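Local atomic coordinates of putative oxidoreductase (Jannaschia sp., PDB entry 3C24), a protein that is a putative oxidoreductase with a Rossmann-type domain, which probably binds a nicotinamide adenine dinucleotide cofactor for a redox reaction on a substrate not yet identified. Residues 25-30 and 171-176; 122-127 and 149-154. All coordinates share one frame; numbering follows the deposited sequence. Where two conformers were deposited one is given.

Contact 1. Residues 25-30 and 171-176; sequences ARITRK and TMWSPV
In this Rossmann-type domain, helix 22-33, which follows strand 13-17, the first in the chain, packs against the C-terminal end of helix 160-172 and the turn that leads from it into strand 176-181. Ile27 and Lys30, one helical turn apart, make the contact, with Ile27 and Met172 coming closest in backbone, 4.8 Å from CA to CA. The Ile27 side chain lies obliquely across that of Met172, a selenomethionine: its CG2 branch sits 3.9 Å from Met172 CB, while CD1 reaches toward the selenium. The same CG2 also touches Trp173 NE1, approaching the indole at a slant. Ile27 CG1 is set between the backbone N and the carbonyl carbon (chi1 64°), which leaves CG2 beside the backbone N and directed at the helix end. Beyond this apolar patch Lys30 runs over the last carbonyls of helix 160-172, with CB 3.4 Å from Thr171 O and CG 3.3 Å from Met172 O. A bend at chi2 (-77°) carries the otherwise extended chain across to Ser174. There the ammonium group is gripped by both oxygens of one residue, and Gly144 O gives it a third acceptor. Lys30 NZ donates to Ser174 OG at 3.0 Å and to Ser174 O at 2.8 Å, the latter from 45° above the carbonyl plane.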
loop_
_atom_site.group_PDB
_atom_site.type_symbol
_atom_site.label_atom_id
_atom_site.label_comp_id
_atom_site.label_asym_id
_atom_site.label_seq_id
_atom_site.Cartn_x
_atom_site.Cartn_y
_atom_site.Cartn_z
ATOM N N ALA A 25 -10.200 -24.573 -8.245
ATOM C CA ALA A 25 -11.017 -24.416 -9.434
ATOM C C ALA A 25 -10.405 -23.451 -10.482
ATOM O O ALA A 25 -10.406 -23.714 -11.698
ATOM C CB ALA A 25 -12.461 -24.016 -9.019
ATOM N N ARG A 26 -9.843 -22.357 -10.006
ATOM C CA ARG A 26 -9.232 -21.367 -10.907
ATOM C C ARG A 26 -8.055 -21.953 -11.666
ATOM O O ARG A 26 -7.919 -21.768 -12.863
ATOM C CB ARG A 26 -8.785 -20.124 -10.139
ATOM C CG ARG A 26 -9.937 -19.227 -9.661
ATOM C CD ARG A 26 -9.365 -18.128 -8.690
ATOM N N ILE A 27 -7.185 -22.622 -10.928
ATOM C CA ILE A 27 -5.985 -23.228 -11.525
ATOM C C ILE A 27 -6.322 -24.411 -12.441
ATOM O O ILE A 27 -5.675 -24.636 -13.467
ATOM C CB ILE A 27 -4.868 -23.573 -10.500
ATOM C CG1 ILE A 27 -5.285 -24.624 -9.493
ATOM C CG2 ILE A 27 -4.333 -22.322 -9.829
ATOM C CD1 ILE A 27 -4.207 -24.799 -8.378
ATOM N N THR A 28 -7.369 -25.147 -12.071
ATOM C CA THR A 28 -7.831 -26.279 -12.850
ATOM C C THR A 28 -8.359 -25.790 -14.193
ATOM O O THR A 28 -8.063 -26.369 -15.247
ATOM C CB THR A 28 -8.887 -27.093 -12.084
ATOM O OG1 THR A 28 -8.300 -27.592 -10.869
ATOM C CG2 THR A 28 -9.397 -28.228 -12.897
ATOM N N ARG A 29 -9.115 -24.682 -14.167
ATOM C CA ARG A 29 -9.618 -24.091 -15.420
ATOM C C ARG A 29 -8.428 -23.692 -16.314
ATOM O O ARG A 29 -8.419 -23.953 -17.510
ATOM C CB ARG A 29 -10.532 -22.893 -15.187
ATOM C CG ARG A 29 -10.797 -22.068 -16.451
ATOM C CD ARG A 29 -11.785 -20.929 -16.151
ATOM N NE ARG A 29 -13.118 -21.355 -16.482
ATOM C CZ ARG A 29 -14.231 -20.954 -15.878
ATOM N NH1 ARG A 29 -14.182 -20.117 -14.857
ATOM N NH2 ARG A 29 -15.399 -21.429 -16.287
ATOM N N LYS A 30 -7.412 -23.101 -15.706
ATOM C CA LYS A 30 -6.232 -22.701 -16.484
ATOM C C LYS A 30 -5.581 -23.894 -17.157
ATOM O O LYS A 30 -5.200 -23.840 -18.340
ATOM C CB LYS A 30 -5.184 -21.988 -15.610
ATOM C CG LYS A 30 -5.586 -20.625 -15.053
ATOM C CD LYS A 30 -5.497 -19.549 -16.080
ATOM C CE LYS A 30 -5.754 -18.128 -15.490
ATOM N NZ LYS A 30 -5.533 -16.987 -16.457
ATOM N N THR A 171 1.371 -21.394 -16.279
ATOM C CA THR A 171 0.079 -21.736 -16.884
ATOM C C THR A 171 -1.020 -21.515 -15.844
ATOM O O THR A 171 -2.047 -20.895 -16.132
ATOM C CB THR A 171 0.026 -23.193 -17.333
ATOM O OG1 THR A 171 1.146 -23.461 -18.168
ATOM C CG2 THR A 171 -1.333 -23.526 -18.006
HETATM N N MSE A 172 -0.792 -21.987 -14.613
HETATM C CA MSE A 172 -1.806 -21.862 -13.558
HETATM C C MSE A 172 -2.119 -20.441 -13.135
HETATM O O MSE A 172 -3.281 -20.123 -12.753
HETATM C CB MSE A 172 -1.417 -22.689 -12.323
HETATM C CG MSE A 172 -1.366 -24.137 -12.608
HETATM SE SE MSE A 172 -1.033 -25.121 -10.910
HETATM C CE MSE A 172 0.613 -24.393 -10.428
ATOM N N TRP A 173 -1.110 -19.589 -13.249
ATOM C CA TRP A 173 -1.187 -18.231 -12.718
ATOM C C TRP A 173 -1.058 -17.148 -13.759
ATOM O O TRP A 173 -0.782 -15.986 -13.433
ATOM C CB TRP A 173 -0.123 -18.034 -11.624
ATOM C CG TRP A 173 -0.372 -18.899 -10.409
ATOM C CD1 TRP A 173 -1.554 -19.159 -9.862
ATOM C CD2 TRP A 173 0.619 -19.529 -9.569
ATOM N NE1 TRP A 173 -1.406 -19.951 -8.751
ATOM C CE2 TRP A 173 -0.079 -20.192 -8.549
ATOM C CE3 TRP A 173 2.018 -19.610 -9.596
ATOM C CZ2 TRP A 173 0.559 -20.928 -7.559
ATOM C CZ3 TRP A 173 2.667 -20.343 -8.590
ATOM C CH2 TRP A 173 1.922 -20.997 -7.592
ATOM N N SER A 174 -1.288 -17.541 -15.018
ATOM C CA SER A 174 -1.219 -16.607 -16.165
ATOM C C SER A 174 -2.216 -15.469 -15.984
ATOM O O SER A 174 -3.293 -15.692 -15.493
ATOM C CB SER A 174 -1.480 -17.293 -17.507
ATOM O OG SER A 174 -2.802 -17.755 -17.567
ATOM N N PRO A 175 -1.881 -14.271 -16.480
ATOM C CA PRO A 175 -0.648 -13.991 -17.210
ATOM C C PRO A 175 0.502 -13.647 -16.307
ATOM O O PRO A 175 0.365 -12.856 -15.380
ATOM C CB PRO A 175 -1.044 -12.799 -18.111
ATOM C CG PRO A 175 -2.131 -12.138 -17.382
ATOM C CD PRO A 175 -2.902 -13.225 -16.708
ATOM N N VAL A 176 1.639 -14.281 -16.558
ATOM C CA VAL A 176 2.857 -14.077 -15.756
ATOM C C VAL A 176 3.891 -13.364 -16.579
ATOM O O VAL A 176 4.219 -13.766 -17.706
ATOM C CB VAL A 176 3.431 -15.458 -15.264
ATOM C CG1 VAL A 176 4.797 -15.303 -14.535
ATOM C CG2 VAL A 176 2.420 -16.195 -14.405
#

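Contact 2. Residues 122-127 and 149-154; sequences HPCHPP and AIVCAL
His122 and Val151 form a hydrogen-bonded antiparallel pair where strand 117-123 of the Rossmann-type sheet meets strand 148-156, which with 176-181 runs against the rest of the sheet. Their backbones exchange two bonds, His122 N to Val151 O and Val151 N to His122 O, each 2.9 Å long; the second is the straighter, at 170°. On this face, in the Val151 conformer given, CG2 lies near His122 CB, but the imidazole turns away from the neighbouring strand. With CG anti to the backbone N (chi1 -157°), the ring is carried off to where ND1 bonds Leu100 O, and Pro123 CD lies over the rim of one ring face. Pro123 and Ile150, the adjoining non-hydrogen-bonded pair, turn to the opposite face, where Ile150 CG2 meets Pro123 CA. Cys124 then folds over the start of strand 148-156: its N bonds Ala149 O at 2.9 Å, and SG rests 3.9 Å from Ala149 CB. Phe227 of the second subunit packs on Cys124, and the His125 ring meets His231 of that subunit, so this strand end borders the dimer interface. Past the last direct bond a water continues the pairing, accepting from Ala149 N at 2.9 Å and donating to His125 O.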
loop_
_atom_site.group_PDB
_atom_site.type_symbol
_atom_site.label_atom_id
_atom_site.label_comp_id
_atom_site.label_asym_id
_atom_site.label_seq_id
_atom_site.Cartn_x
_atom_site.Cartn_y
_atom_site.Cartn_z
ATOM N N HIS A 122 4.891 -19.851 -5.909
ATOM C CA HIS A 122 3.983 -18.922 -5.233
ATOM C C HIS A 122 3.854 -17.649 -6.030
ATOM O O HIS A 122 4.862 -17.132 -6.501
ATOM C CB HIS A 122 4.504 -18.626 -3.846
ATOM C CG HIS A 122 3.425 -18.161 -2.922
ATOM N ND1 HIS A 122 2.593 -19.047 -2.274
ATOM C CD2 HIS A 122 2.953 -16.923 -2.653
ATOM C CE1 HIS A 122 1.717 -18.361 -1.557
ATOM N NE2 HIS A 122 1.914 -17.074 -1.769
ATOM N N PRO A 123 2.616 -17.109 -6.175
ATOM C CA PRO A 123 2.469 -15.884 -6.937
ATOM C C PRO A 123 2.947 -14.675 -6.148
ATOM O O PRO A 123 2.947 -14.695 -4.905
ATOM C CB PRO A 123 0.966 -15.796 -7.158
ATOM C CG PRO A 123 0.345 -16.687 -6.209
ATOM C CD PRO A 123 1.324 -17.727 -5.790
ATOM N N CYS A 124 3.375 -13.639 -6.858
ATOM C CA CYS A 124 3.706 -12.362 -6.199
ATOM C C CYS A 124 2.418 -11.571 -5.957
ATOM O O CYS A 124 2.335 -10.738 -5.061
ATOM C CB CYS A 124 4.662 -11.487 -7.011
ATOM S SG CYS A 124 6.343 -12.152 -7.151
ATOM N N HIS A 125 1.435 -11.896 -6.786
ATOM C CA HIS A 125 0.149 -11.210 -6.954
ATOM C C HIS A 125 0.357 -9.973 -7.883
ATOM O O HIS A 125 1.475 -9.440 -7.980
ATOM C CB HIS A 125 -0.504 -10.775 -5.652
ATOM C CG HIS A 125 -0.725 -11.899 -4.739
ATOM N ND1 HIS A 125 -1.509 -12.989 -5.059
ATOM C CD2 HIS A 125 -0.205 -12.142 -3.517
ATOM C CE1 HIS A 125 -1.482 -13.847 -4.044
ATOM N NE2 HIS A 125 -0.685 -13.369 -3.111
ATOM N N PRO A 126 -0.715 -9.519 -8.574
ATOM C CA PRO A 126 -0.483 -8.356 -9.416
ATOM C C PRO A 126 0.043 -7.157 -8.619
ATOM O O PRO A 126 -0.320 -6.944 -7.453
ATOM C CB PRO A 126 -1.847 -8.116 -10.063
ATOM C CG PRO A 126 -2.537 -9.452 -9.970
ATOM C CD PRO A 126 -2.064 -10.106 -8.747
ATOM N N PRO A 127 0.864 -6.328 -9.242
ATOM C CA PRO A 127 1.395 -5.186 -8.498
ATOM C C PRO A 127 0.435 -4.047 -8.228
ATOM O O PRO A 127 -0.503 -3.801 -8.977
ATOM C CB PRO A 127 2.475 -4.656 -9.409
ATOM C CG PRO A 127 2.111 -5.081 -10.803
ATOM C CD PRO A 127 1.366 -6.417 -10.617
ATOM N N ALA A 149 4.106 -11.267 -11.508
ATOM C CA ALA A 149 5.312 -12.088 -11.459
ATOM C C ALA A 149 5.048 -13.268 -10.468
ATOM O O ALA A 149 4.105 -13.251 -9.672
ATOM C CB ALA A 149 6.500 -11.233 -10.943
ATOM N N ILE A 150 5.868 -14.308 -10.541
ATOM C CA ILE A 150 5.799 -15.432 -9.607
ATOM C C ILE A 150 7.216 -15.815 -9.157
ATOM O O ILE A 150 8.212 -15.381 -9.752
ATOM C CB ILE A 150 5.095 -16.659 -10.228
ATOM C CG1 ILE A 150 5.939 -17.281 -11.349
ATOM C CG2 ILE A 150 3.689 -16.262 -10.781
ATOM C CD1 ILE A 150 5.308 -18.617 -11.896
ATOM N N VAL A 151 7.273 -16.614 -8.089
ATOM C CA VAL A 151 8.543 -17.141 -7.553
ATOM C C VAL A 151 8.469 -18.654 -7.448
ATOM O O VAL A 151 7.426 -19.217 -7.065
ATOM C CB VAL A 151 8.918 -16.526 -6.172
ATOM C CG1 VAL A 151 9.259 -15.037 -6.320
ATOM C CG2 VAL A 151 7.804 -16.787 -5.134
ATOM N N CYS A 152 9.558 -19.314 -7.823
ATOM C CA CYS A 152 9.617 -20.768 -7.823
ATOM C C CYS A 152 10.933 -21.284 -7.323
ATOM O O CYS A 152 11.974 -20.668 -7.521
ATOM C CB CYS A 152 9.468 -21.297 -9.257
ATOM S SG CYS A 152 7.970 -20.817 -10.172
ATOM N N ALA A 153 10.869 -22.467 -6.717
ATOM C CA ALA A 153 12.035 -23.168 -6.251
ATOM C C ALA A 153 11.980 -24.644 -6.525
ATOM O O ALA A 153 10.944 -25.301 -6.354
ATOM C CB ALA A 153 12.180 -22.990 -4.749
ATOM N N LEU A 154 13.102 -25.168 -6.985
ATOM C CA LEU A 154 13.291 -26.599 -7.100
ATOM C C LEU A 154 13.806 -27.063 -5.749
ATOM O O LEU A 154 14.958 -26.799 -5.350
ATOM C CB LEU A 154 14.278 -26.961 -8.208
ATOM C CG LEU A 154 14.495 -28.442 -8.470
ATOM C CD1 LEU A 154 13.164 -29.189 -8.906
ATOM C CD2 LEU A 154 15.587 -28.583 -9.559
HETATM O O HOH W 1 3.673 -9.087 -9.614
#

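The two contacts lie 13 Å apart, centre to centre, in the same mixed sheet domain, and Trp173 joins them. Its indole, just past the end of helix 160-172, reaches from contact 1 to the strand pair of contact 2, with CZ3 3.5 Å from His122 N and CZ2 3.7 Å from Pro123 CD. Along the chain the order is 25-30, 122-127, 149-154, 171-176, so contact 2 falls between the two halves of contact 1. Strand 148-156 leads into helix 160-172, whose end packs on helix 22-33. Bound sulfate, probably from the crystallisation liquor, lies close to His125 and, less closely, near Trp173, and may mark a pocket.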